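Local atomic coordinates of protein YciF (Escherichia coli, PDB entry 2GS4), a protein that is a homodimeric stress protein of the ferritin-like clan, with a rubrerythrin-like helical bundle that probably binds metal. Residues A20-Q23 with L24-L28; V76-E79 with G80-E84; H45-L48 with E49-H52; Q54-R57 with I58-V61. All blocks are in the same frame, centred on the assembly; numbering follows the deposited sequence.

Contact 1 of 4, residues A20-Q23 with L24-L28; sequences AEKQ and LTRAL
The guanidinium of Arg26 lies flat over the backbone of the preceding turn, with Gln23 CA 3.8 Å above the plane over its centre and Lys22 O coming in obliquely. Bends at chi2 and chi3 fold the arginine chain back along the helix, which brings NH2 within 4.0 Å of Gln23 CG. The Gln23 amide is turned 24° from the guanidinium plane, but its polar end is engaged with other residues: NE2 donates to Ser19 OG and Cys75 O. Thr25 makes the shortest polar contact, OG1 giving its proton to Lys22 O at 2.5 Å, so short that the exact length is doubtful. Its OG1 sits between the backbone N and the carbonyl carbon (chi1 59°), a rotation that turns the hydroxyl back to the carbonyl three residues earlier. A valine at this position would probably leave Lys22 O without its hydroxyl donor. On the buried side, Leu24 CD2 packs 3.9 Å from Glu21 OE1, the two side chains running alongside each other, while Glu21 OE2 is hydrogen-bonded to Tyr117. Along the backbone Leu24 N, Thr25 N and Ala27 N bond to the carbonyls of Ala20, Glu21 and Gln23, the last nearly straight at 177°. The chemistry is thus divided around helix 6-33: hydroxyl and guanidinium groups lie against main-chain atoms toward the outside, whereas a carboxylate and a leucine face the bundle interior.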
loop_
_atom_site.group_PDB
_atom_site.type_symbol
_atom_site.label_atom_id
_atom_site.label_comp_id
_atom_site.label_asym_id
_atom_site.label_seq_id
_atom_site.Cartn_x
_atom_site.Cartn_y
_atom_site.Cartn_z
ATOM N N ALA A 20 -4.284 9.488 1.201
ATOM C CA ALA A 20 -4.870 8.541 0.259
ATOM C C ALA A 20 -6.239 8.989 -0.249
ATOM O O ALA A 20 -6.527 8.892 -1.434
ATOM C CB ALA A 20 -4.980 7.160 0.915
ATOM N N GLU A 21 -7.085 9.458 0.664
ATOM C CA GLU A 21 -8.426 9.915 0.307
ATOM C C GLU A 21 -8.333 11.147 -0.592
ATOM O O GLU A 21 -9.091 11.289 -1.555
ATOM C CB GLU A 21 -9.223 10.240 1.584
ATOM C CG GLU A 21 -9.420 9.035 2.510
ATOM C CD GLU A 21 -10.413 8.016 1.957
ATOM O OE1 GLU A 21 -10.579 7.943 0.719
ATOM O OE2 GLU A 21 -11.022 7.278 2.763
ATOM N N LYS A 22 -7.385 12.019 -0.265
ATOM C CA LYS A 22 -7.132 13.254 -1.003
ATOM C C LYS A 22 -6.813 12.895 -2.459
ATOM O O LYS A 22 -7.391 13.440 -3.397
ATOM C CB LYS A 22 -5.930 13.973 -0.388
ATOM C CG LYS A 22 -6.042 15.478 -0.311
ATOM C CD LYS A 22 -6.875 15.922 0.879
ATOM C CE LYS A 22 -7.095 17.425 0.832
ATOM N NZ LYS A 22 -8.187 17.856 1.739
ATOM N N GLN A 23 -5.880 11.967 -2.634
ATOM C CA GLN A 23 -5.482 11.522 -3.961
ATOM C C GLN A 23 -6.651 10.798 -4.604
ATOM O O GLN A 23 -6.909 10.961 -5.799
ATOM C CB GLN A 23 -4.288 10.563 -3.874
ATOM C CG GLN A 23 -3.081 11.117 -3.141
ATOM C CD GLN A 23 -1.940 10.115 -3.080
ATOM O OE1 GLN A 23 -1.533 9.564 -4.097
ATOM N NE2 GLN A 23 -1.424 9.874 -1.886
ATOM N N LEU A 24 -7.376 10.005 -3.819
ATOM C CA LEU A 24 -8.493 9.272 -4.390
ATOM C C LEU A 24 -9.532 10.206 -5.040
ATOM O O LEU A 24 -10.063 9.879 -6.101
ATOM C CB LEU A 24 -9.139 8.366 -3.337
ATOM C CG LEU A 24 -9.878 7.125 -3.875
ATOM C CD1 LEU A 24 -9.019 6.385 -4.903
ATOM C CD2 LEU A 24 -10.231 6.193 -2.726
ATOM N N THR A 25 -9.793 11.372 -4.438
ATOM C CA THR A 25 -10.771 12.318 -5.007
ATOM C C THR A 25 -10.491 12.636 -6.473
ATOM O O THR A 25 -11.399 12.583 -7.307
ATOM C CB THR A 25 -10.831 13.667 -4.225
ATOM O OG1 THR A 25 -9.545 14.291 -4.230
ATOM C CG2 THR A 25 -11.292 13.444 -2.784
ATOM N N ARG A 26 -9.242 12.976 -6.788
ATOM C CA ARG A 26 -8.861 13.274 -8.166
ATOM C C ARG A 26 -9.032 12.021 -9.030
ATOM O O ARG A 26 -9.652 12.063 -10.092
ATOM C CB ARG A 26 -7.393 13.744 -8.257
ATOM C CG ARG A 26 -7.098 15.170 -7.763
ATOM C CD ARG A 26 -6.412 15.211 -6.385
ATOM N NE ARG A 26 -5.027 14.733 -6.392
ATOM C CZ ARG A 26 -4.198 14.831 -5.352
ATOM N NH1 ARG A 26 -4.610 15.392 -4.221
ATOM N NH2 ARG A 26 -2.960 14.360 -5.436
ATOM N N ALA A 27 -8.488 10.903 -8.563
ATOM C CA ALA A 27 -8.560 9.653 -9.311
ATOM C C ALA A 27 -9.976 9.210 -9.675
ATOM O O ALA A 27 -10.224 8.763 -10.792
ATOM C CB ALA A 27 -7.857 8.549 -8.541
ATOM N N LEU A 28 -10.909 9.340 -8.738
ATOM C CA LEU A 28 -12.280 8.918 -8.996
ATOM C C LEU A 28 -12.981 9.767 -10.062
ATOM O O LEU A 28 -13.793 9.247 -10.826
ATOM C CB LEU A 28 -13.079 8.911 -7.684
ATOM C CG LEU A 28 -12.595 7.863 -6.669
ATOM C CD1 LEU A 28 -13.216 8.110 -5.303
ATOM C CD2 LEU A 28 -12.942 6.473 -7.172
#

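Contact 2 of 4, residues V76-E79 with G80-E84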
loop_
_atom_site.group_PDB
_atom_site.type_symbol
_atom_site.label_atom_id
_atom_site.label_comp_id
_atom_site.label_asym_id
_atom_site.label_seq_id
_atom_site.Cartn_x
_atom_site.Cartn_y
_atom_site.Cartn_z
ATOM N N VAL A 76 2.416 6.878 -0.616
ATOM C CA VAL A 76 2.999 6.225 -1.781
ATOM C C VAL A 76 2.198 5.006 -2.240
ATOM O O VAL A 76 2.129 4.716 -3.435
ATOM C CB VAL A 76 4.469 5.849 -1.472
ATOM C CG1 VAL A 76 5.044 4.957 -2.548
ATOM C CG2 VAL A 76 5.290 7.137 -1.368
ATOM N N ALA A 77 1.593 4.296 -1.294
ATOM C CA ALA A 77 0.793 3.127 -1.628
ATOM C C ALA A 77 -0.390 3.541 -2.510
ATOM O O ALA A 77 -0.600 2.966 -3.570
ATOM C CB ALA A 77 0.295 2.452 -0.357
HETATM N N MSE A 78 -1.162 4.535 -2.081
HETATM C CA MSE A 78 -2.305 4.958 -2.892
HETATM C C MSE A 78 -1.875 5.489 -4.248
HETATM O O MSE A 78 -2.552 5.268 -5.251
HETATM C CB MSE A 78 -3.130 6.035 -2.184
HETATM C CG MSE A 78 -4.330 6.477 -3.021
HETATM SE SE MSE A 78 -5.528 5.016 -3.432
HETATM C CE MSE A 78 -6.440 4.939 -1.727
ATOM N N GLU A 79 -0.754 6.204 -4.270
ATOM C CA GLU A 79 -0.212 6.776 -5.496
ATOM C C GLU A 79 0.005 5.645 -6.509
ATOM O O GLU A 79 -0.357 5.771 -7.683
ATOM C CB GLU A 79 1.104 7.501 -5.164
ATOM C CG GLU A 79 1.834 8.183 -6.297
ATOM C CD GLU A 79 3.136 8.819 -5.812
ATOM O OE1 GLU A 79 3.216 10.064 -5.745
ATOM O OE2 GLU A 79 4.080 8.067 -5.483
ATOM N N GLY A 80 0.572 4.533 -6.047
ATOM C CA GLY A 80 0.803 3.408 -6.935
ATOM C C GLY A 80 -0.496 2.782 -7.421
ATOM O O GLY A 80 -0.620 2.429 -8.594
ATOM N N LEU A 81 -1.473 2.650 -6.525
ATOM C CA LEU A 81 -2.757 2.054 -6.879
ATOM C C LEU A 81 -3.499 2.922 -7.893
ATOM O O LEU A 81 -4.223 2.414 -8.758
ATOM C CB LEU A 81 -3.604 1.850 -5.613
ATOM C CG LEU A 81 -3.012 0.822 -4.639
ATOM C CD1 LEU A 81 -3.823 0.756 -3.343
ATOM C CD2 LEU A 81 -2.983 -0.534 -5.315
ATOM N N ILE A 82 -3.301 4.233 -7.786
ATOM C CA ILE A 82 -3.935 5.167 -8.694
ATOM C C ILE A 82 -3.213 5.115 -10.048
ATOM O O ILE A 82 -3.848 5.200 -11.097
ATOM C CB ILE A 82 -3.965 6.575 -8.048
ATOM C CG1 ILE A 82 -5.088 6.591 -6.998
ATOM C CG2 ILE A 82 -4.141 7.661 -9.099
ATOM C CD1 ILE A 82 -5.159 7.818 -6.112
ATOM N N GLU A 83 -1.894 4.926 -10.042
ATOM C CA GLU A 83 -1.175 4.826 -11.311
ATOM C C GLU A 83 -1.590 3.525 -11.994
ATOM O O GLU A 83 -1.636 3.449 -13.222
ATOM C CB GLU A 83 0.347 4.886 -11.090
ATOM C CG GLU A 83 0.822 6.298 -10.747
ATOM C CD GLU A 83 2.298 6.382 -10.419
ATOM O OE1 GLU A 83 2.650 7.183 -9.527
ATOM O OE2 GLU A 83 3.105 5.668 -11.054
ATOM N N GLU A 84 -1.912 2.507 -11.193
ATOM C CA GLU A 84 -2.351 1.218 -11.716
ATOM C C GLU A 84 -3.653 1.424 -12.488
ATOM O O GLU A 84 -3.796 0.960 -13.619
ATOM C CB GLU A 84 -2.548 0.210 -10.567
ATOM C CG GLU A 84 -3.158 -1.130 -10.982
ATOM C CD GLU A 84 -2.867 -2.247 -9.986
ATOM O OE1 GLU A 84 -2.629 -1.945 -8.795
ATOM O OE2 GLU A 84 -2.889 -3.431 -10.387
#
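Met78, present as selenomethionine, and Ile82, one turn apart, make the tight part of this contact: Met78 CG lies 3.5 Å from Ile82 CD1, closer than usual for two carbons. The Met78 chain starts with CG opposite the backbone N (chi1 -180°), then bends twice, so that SE also comes within 3.9 Å of Ile82 CD1. Ile82 CG1 in turn rests 3.4 Å from Met78 O, the carbonyl that accepts the bond from Ile82 N. Leu81 adds a less close apolar contact, its CB 4.3 Å from Met78 SE. The other side is looser and acidic. Glu79 and Glu83 run side by side in the same direction, Glu83 OE1 touching Glu79 CG at 3.5 Å, but their like-charged oxygens OE2 of Glu79 and OE1 of Glu83 stay 4.4 Å apart and their carboxylate planes differ by 46°. The repulsion is likely to be eased by lysines, since Glu79 forms salt bridges with Lys74 and with Lys108 of the second subunit. Helix 76-89 lies between several partners: Met78 and Ile82 face helix 6-33 at Ala20, Gln23 and Ala27, Ala77 and Leu81 pack on Tyr112 of helix 95-126, and Ala77 also meets Ala77 of the second subunit, placing this short helix in the dimer interface.

Contact 3 of 4, residues H45-L48 with E49-H52; sequences HAHL and EETH
Thr51 OG1 donates to His47 O at 2.8 Å and at the same time lies over one face of the His47 ring, 3.6 Å above its plane and displaced toward the rim. Its chi1 of -64° sets OG1 beside its own backbone N, and the two donors OG1 and N of Thr51 grip His47 O from opposite faces of the carbonyl plane. The His47 ring reaches this place because CG is opposite the backbone N (chi1 -165°). Its CD2 comes 3.6 Å from Glu50 OE1, the carboxylate turned 78° from the ring, while NE2 is hydrogen-bonded to Glu143. Glu50 has an extended chain, and its OE1 bonds to Thr146. With an alanine in place of His47, Glu143 would probably lose its imidazole partner and the Thr51 hydroxyl the ring beneath it. Beside helix 6-33, where His52 touches Thr25, Leu48 CD1 lies 3.8 Å from His52 CE1, the two side chains running alongside each other, and His52 ND1 makes a weak 3.4 Å bond to Leu48 O. His45 and Glu49 are similarly aligned: a bend at chi2 brings Glu49 OE1 to 3.7 Å from His45 CE1. A histidine hydrogen-bonded to a glutamate of helix 130-159, with Glu50 close by, is typical of the polar interior of a rubrerythrin-like four-helix bundle; a place near a metal centre is possible but not established by these contacts.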
loop_
_atom_site.group_PDB
_atom_site.type_symbol
_atom_site.label_atom_id
_atom_site.label_comp_id
_atom_site.label_asym_id
_atom_site.label_seq_id
_atom_site.Cartn_x
_atom_site.Cartn_y
_atom_site.Cartn_z
ATOM N N HIS A 45 -18.597 8.059 -9.609
ATOM C CA HIS A 45 -19.026 9.392 -9.201
ATOM C C HIS A 45 -19.627 9.327 -7.804
ATOM O O HIS A 45 -19.411 10.222 -6.986
ATOM C CB HIS A 45 -20.047 9.965 -10.188
ATOM C CG HIS A 45 -20.435 11.382 -9.898
ATOM N ND1 HIS A 45 -19.527 12.421 -9.898
ATOM C CD2 HIS A 45 -21.631 11.932 -9.587
ATOM C CE1 HIS A 45 -20.148 13.547 -9.599
ATOM N NE2 HIS A 45 -21.428 13.278 -9.405
ATOM N N ALA A 46 -20.369 8.261 -7.521
ATOM C CA ALA A 46 -20.963 8.107 -6.205
ATOM C C ALA A 46 -19.848 7.964 -5.169
ATOM O O ALA A 46 -19.912 8.566 -4.100
ATOM C CB ALA A 46 -21.875 6.883 -6.169
ATOM N N HIS A 47 -18.818 7.185 -5.487
ATOM C CA HIS A 47 -17.728 6.994 -4.533
ATOM C C HIS A 47 -16.914 8.274 -4.358
ATOM O O HIS A 47 -16.336 8.507 -3.291
ATOM C CB HIS A 47 -16.802 5.859 -4.969
ATOM C CG HIS A 47 -15.891 5.384 -3.880
ATOM N ND1 HIS A 47 -14.676 4.789 -4.134
ATOM C CD2 HIS A 47 -16.022 5.415 -2.532
ATOM C CE1 HIS A 47 -14.093 4.475 -2.987
ATOM N NE2 HIS A 47 -14.890 4.845 -2.003
ATOM N N LEU A 48 -16.870 9.101 -5.403
ATOM C CA LEU A 48 -16.145 10.363 -5.350
ATOM C C LEU A 48 -16.792 11.246 -4.285
ATOM O O LEU A 48 -16.104 11.928 -3.522
ATOM C CB LEU A 48 -16.206 11.073 -6.704
ATOM C CG LEU A 48 -15.830 12.560 -6.690
ATOM C CD1 LEU A 48 -14.505 12.740 -5.973
ATOM C CD2 LEU A 48 -15.756 13.105 -8.110
ATOM N N GLU A 49 -18.118 11.232 -4.244
ATOM C CA GLU A 49 -18.836 12.030 -3.261
ATOM C C GLU A 49 -18.646 11.451 -1.869
ATOM O O GLU A 49 -18.314 12.176 -0.934
ATOM C CB GLU A 49 -20.312 12.099 -3.629
ATOM C CG GLU A 49 -20.539 12.798 -4.953
ATOM C CD GLU A 49 -19.830 14.136 -5.008
ATOM O OE1 GLU A 49 -19.443 14.562 -6.117
ATOM O OE2 GLU A 49 -19.661 14.765 -3.939
ATOM N N GLU A 50 -18.825 10.138 -1.737
ATOM C CA GLU A 50 -18.645 9.461 -0.458
ATOM C C GLU A 50 -17.220 9.688 0.080
ATOM O O GLU A 50 -17.035 9.815 1.285
ATOM C CB GLU A 50 -18.966 7.958 -0.627
ATOM C CG GLU A 50 -18.477 7.015 0.474
ATOM C CD GLU A 50 -18.835 5.553 0.193
ATOM O OE1 GLU A 50 -17.962 4.674 0.362
ATOM O OE2 GLU A 50 -19.996 5.281 -0.194
ATOM N N THR A 51 -16.224 9.760 -0.806
ATOM C CA THR A 51 -14.842 9.980 -0.378
ATOM C C THR A 51 -14.643 11.387 0.194
ATOM O O THR A 51 -13.887 11.561 1.160
ATOM C CB THR A 51 -13.827 9.740 -1.538
ATOM O OG1 THR A 51 -13.875 8.365 -1.948
ATOM C CG2 THR A 51 -12.393 10.051 -1.074
ATOM N N HIS A 52 -15.297 12.386 -0.401
ATOM C CA HIS A 52 -15.183 13.740 0.122
ATOM C C HIS A 52 -15.806 13.707 1.514
ATOM O O HIS A 52 -15.325 14.364 2.443
ATOM C CB HIS A 52 -15.916 14.754 -0.773
ATOM C CG HIS A 52 -15.038 15.387 -1.810
ATOM N ND1 HIS A 52 -15.209 15.181 -3.164
ATOM C CD2 HIS A 52 -13.964 16.202 -1.689
ATOM C CE1 HIS A 52 -14.275 15.838 -3.828
ATOM N NE2 HIS A 52 -13.506 16.465 -2.957
#

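Contact 4 of 4, residues Q54-R57 with I58-V61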
loop_
_atom_site.group_PDB
_atom_site.type_symbol
_atom_site.label_atom_id
_atom_site.label_comp_id
_atom_site.label_asym_id
_atom_site.label_seq_id
_atom_site.Cartn_x
_atom_site.Cartn_y
_atom_site.Cartn_z
ATOM N N GLN A 54 -15.837 11.160 3.532
ATOM C CA GLN A 54 -14.948 10.430 4.425
ATOM C C GLN A 54 -13.807 11.321 4.897
ATOM O O GLN A 54 -13.307 11.158 6.021
ATOM C CB GLN A 54 -14.444 9.154 3.720
ATOM C CG GLN A 54 -15.598 8.183 3.453
ATOM C CD GLN A 54 -15.281 7.068 2.471
ATOM O OE1 GLN A 54 -14.267 7.097 1.781
ATOM N NE2 GLN A 54 -16.177 6.084 2.391
ATOM N N ILE A 55 -13.397 12.275 4.066
ATOM C CA ILE A 55 -12.345 13.171 4.494
ATOM C C ILE A 55 -12.945 14.023 5.626
ATOM O O ILE A 55 -12.282 14.281 6.629
ATOM C CB ILE A 55 -11.828 14.050 3.332
ATOM C CG1 ILE A 55 -11.094 13.160 2.320
ATOM C CG2 ILE A 55 -10.882 15.129 3.861
ATOM C CD1 ILE A 55 -10.539 13.882 1.102
ATOM N N GLU A 56 -14.201 14.437 5.486
ATOM C CA GLU A 56 -14.816 15.231 6.554
ATOM C C GLU A 56 -14.839 14.417 7.840
ATOM O O GLU A 56 -14.620 14.950 8.929
ATOM C CB GLU A 56 -16.249 15.646 6.191
ATOM C CG GLU A 56 -16.321 16.597 5.001
ATOM C CD GLU A 56 -15.630 17.914 5.267
ATOM O OE1 GLU A 56 -15.105 18.503 4.304
ATOM O OE2 GLU A 56 -15.619 18.365 6.430
ATOM N N ARG A 57 -15.105 13.121 7.721
ATOM C CA ARG A 57 -15.150 12.270 8.899
ATOM C C ARG A 57 -13.769 12.199 9.561
ATOM O O ARG A 57 -13.676 12.093 10.786
ATOM C CB ARG A 57 -15.659 10.873 8.527
ATOM C CG ARG A 57 -16.131 10.053 9.717
ATOM C CD ARG A 57 -16.891 8.817 9.260
ATOM N NE ARG A 57 -18.164 9.167 8.638
ATOM C CZ ARG A 57 -18.652 8.565 7.558
ATOM N NH1 ARG A 57 -19.824 8.937 7.056
ATOM N NH2 ARG A 57 -17.954 7.607 6.960
ATOM N N ILE A 58 -12.702 12.257 8.763
ATOM C CA ILE A 58 -11.353 12.234 9.319
ATOM C C ILE A 58 -11.115 13.516 10.128
ATOM O O ILE A 58 -10.428 13.487 11.145
ATOM C CB ILE A 58 -10.255 12.098 8.211
ATOM C CG1 ILE A 58 -10.257 10.680 7.623
ATOM C CG2 ILE A 58 -8.879 12.399 8.801
ATOM C CD1 ILE A 58 -9.335 10.513 6.415
ATOM N N ASP A 59 -11.661 14.642 9.676
ATOM C CA ASP A 59 -11.489 15.893 10.418
ATOM C C ASP A 59 -12.154 15.720 11.779
ATOM O O ASP A 59 -11.648 16.197 12.800
ATOM C CB ASP A 59 -12.142 17.078 9.699
ATOM C CG ASP A 59 -11.537 17.347 8.340
ATOM O OD1 ASP A 59 -10.319 17.142 8.173
ATOM O OD2 ASP A 59 -12.281 17.788 7.440
ATOM N N GLN A 60 -13.284 15.017 11.775
ATOM C CA GLN A 60 -14.037 14.734 12.992
ATOM C C GLN A 60 -13.221 13.854 13.937
ATOM O O GLN A 60 -13.224 14.070 15.149
ATOM C CB GLN A 60 -15.356 14.017 12.670
ATOM C CG GLN A 60 -16.478 14.891 12.103
ATOM C CD GLN A 60 -17.782 14.118 11.942
ATOM O OE1 GLN A 60 -18.705 14.246 12.749
ATOM N NE2 GLN A 60 -17.852 13.292 10.906
ATOM N N VAL A 61 -12.536 12.854 13.381
ATOM C CA VAL A 61 -11.715 11.947 14.183
ATOM C C VAL A 61 -10.616 12.730 14.870
ATOM O O VAL A 61 -10.339 12.543 16.060
ATOM C CB VAL A 61 -11.030 10.856 13.319
ATOM C CG1 VAL A 61 -9.882 10.217 14.103
ATOM C CG2 VAL A 61 -12.030 9.790 12.923
#
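Gln54 O receives Ile58 N at 3.0 Å, and Ile58 CG1 packs 3.5 Å from the same carbonyl oxygen; the Gln54 amide is engaged by helix 130-159, its NE2 giving hydrogen bonds to Glu143 and Glu142. Ile55 comes next and turns its side chain to Tyr18 and Glu21 of helix 6-33, while its carbonyl takes Asp59 N at 3.1 Å and, weakly, Ile58 N. Glu56 meets Asp59 on the surface: Glu56 OE2 approaches Asp59 OD2 to 3.5 Å with the carboxylates turned 77° against each other. This proximity of like charges would probably raise the proton affinity of one of the two. Gln60 crosses the root of Arg57, its NE2 3.5 Å from Arg57 CA and 3.9 Å from Arg57 CG. Because Arg57 CG stands opposite the backbone N (chi1 -163°) and the chain bends only at chi3, the guanidinium reaches helix 130-159, where NH2 forms a salt bridge with Glu142 and a hydrogen bond to Thr139. Val61 N closes the series on Arg57 O, and Val61 packs on Leu135. The pattern is that of an amphipathic helix in a ferritin-like bundle, with acidic residues outward and glutamine, arginine and aliphatic groups turned to neighbouring helices.

Each contact lies within a single helix, but the surroundings differ. Contact 2 is the most buried and the one that meets the second subunit; contacts 1, 3 and 4 are partly buried, and no other chain touches them. Contacts 3 and 4 share helix 38-63, centres about 14 Å apart, and both pack against helix 6-33, which carries contact 1: Glu21 OE1 lies 3.3 Å from Thr51 CG2, and Glu21 CB 3.5 Å from Ile55 CG1. Contact 1 also touches contact 2, whereas contact 2 stays about 8 Å, nearest atoms, from contact 3. Contact 1 sets side-chain groups against main-chain atoms; apolar packing dominates contact 2, histidines and carboxylates contact 3, and charged groups contact 4.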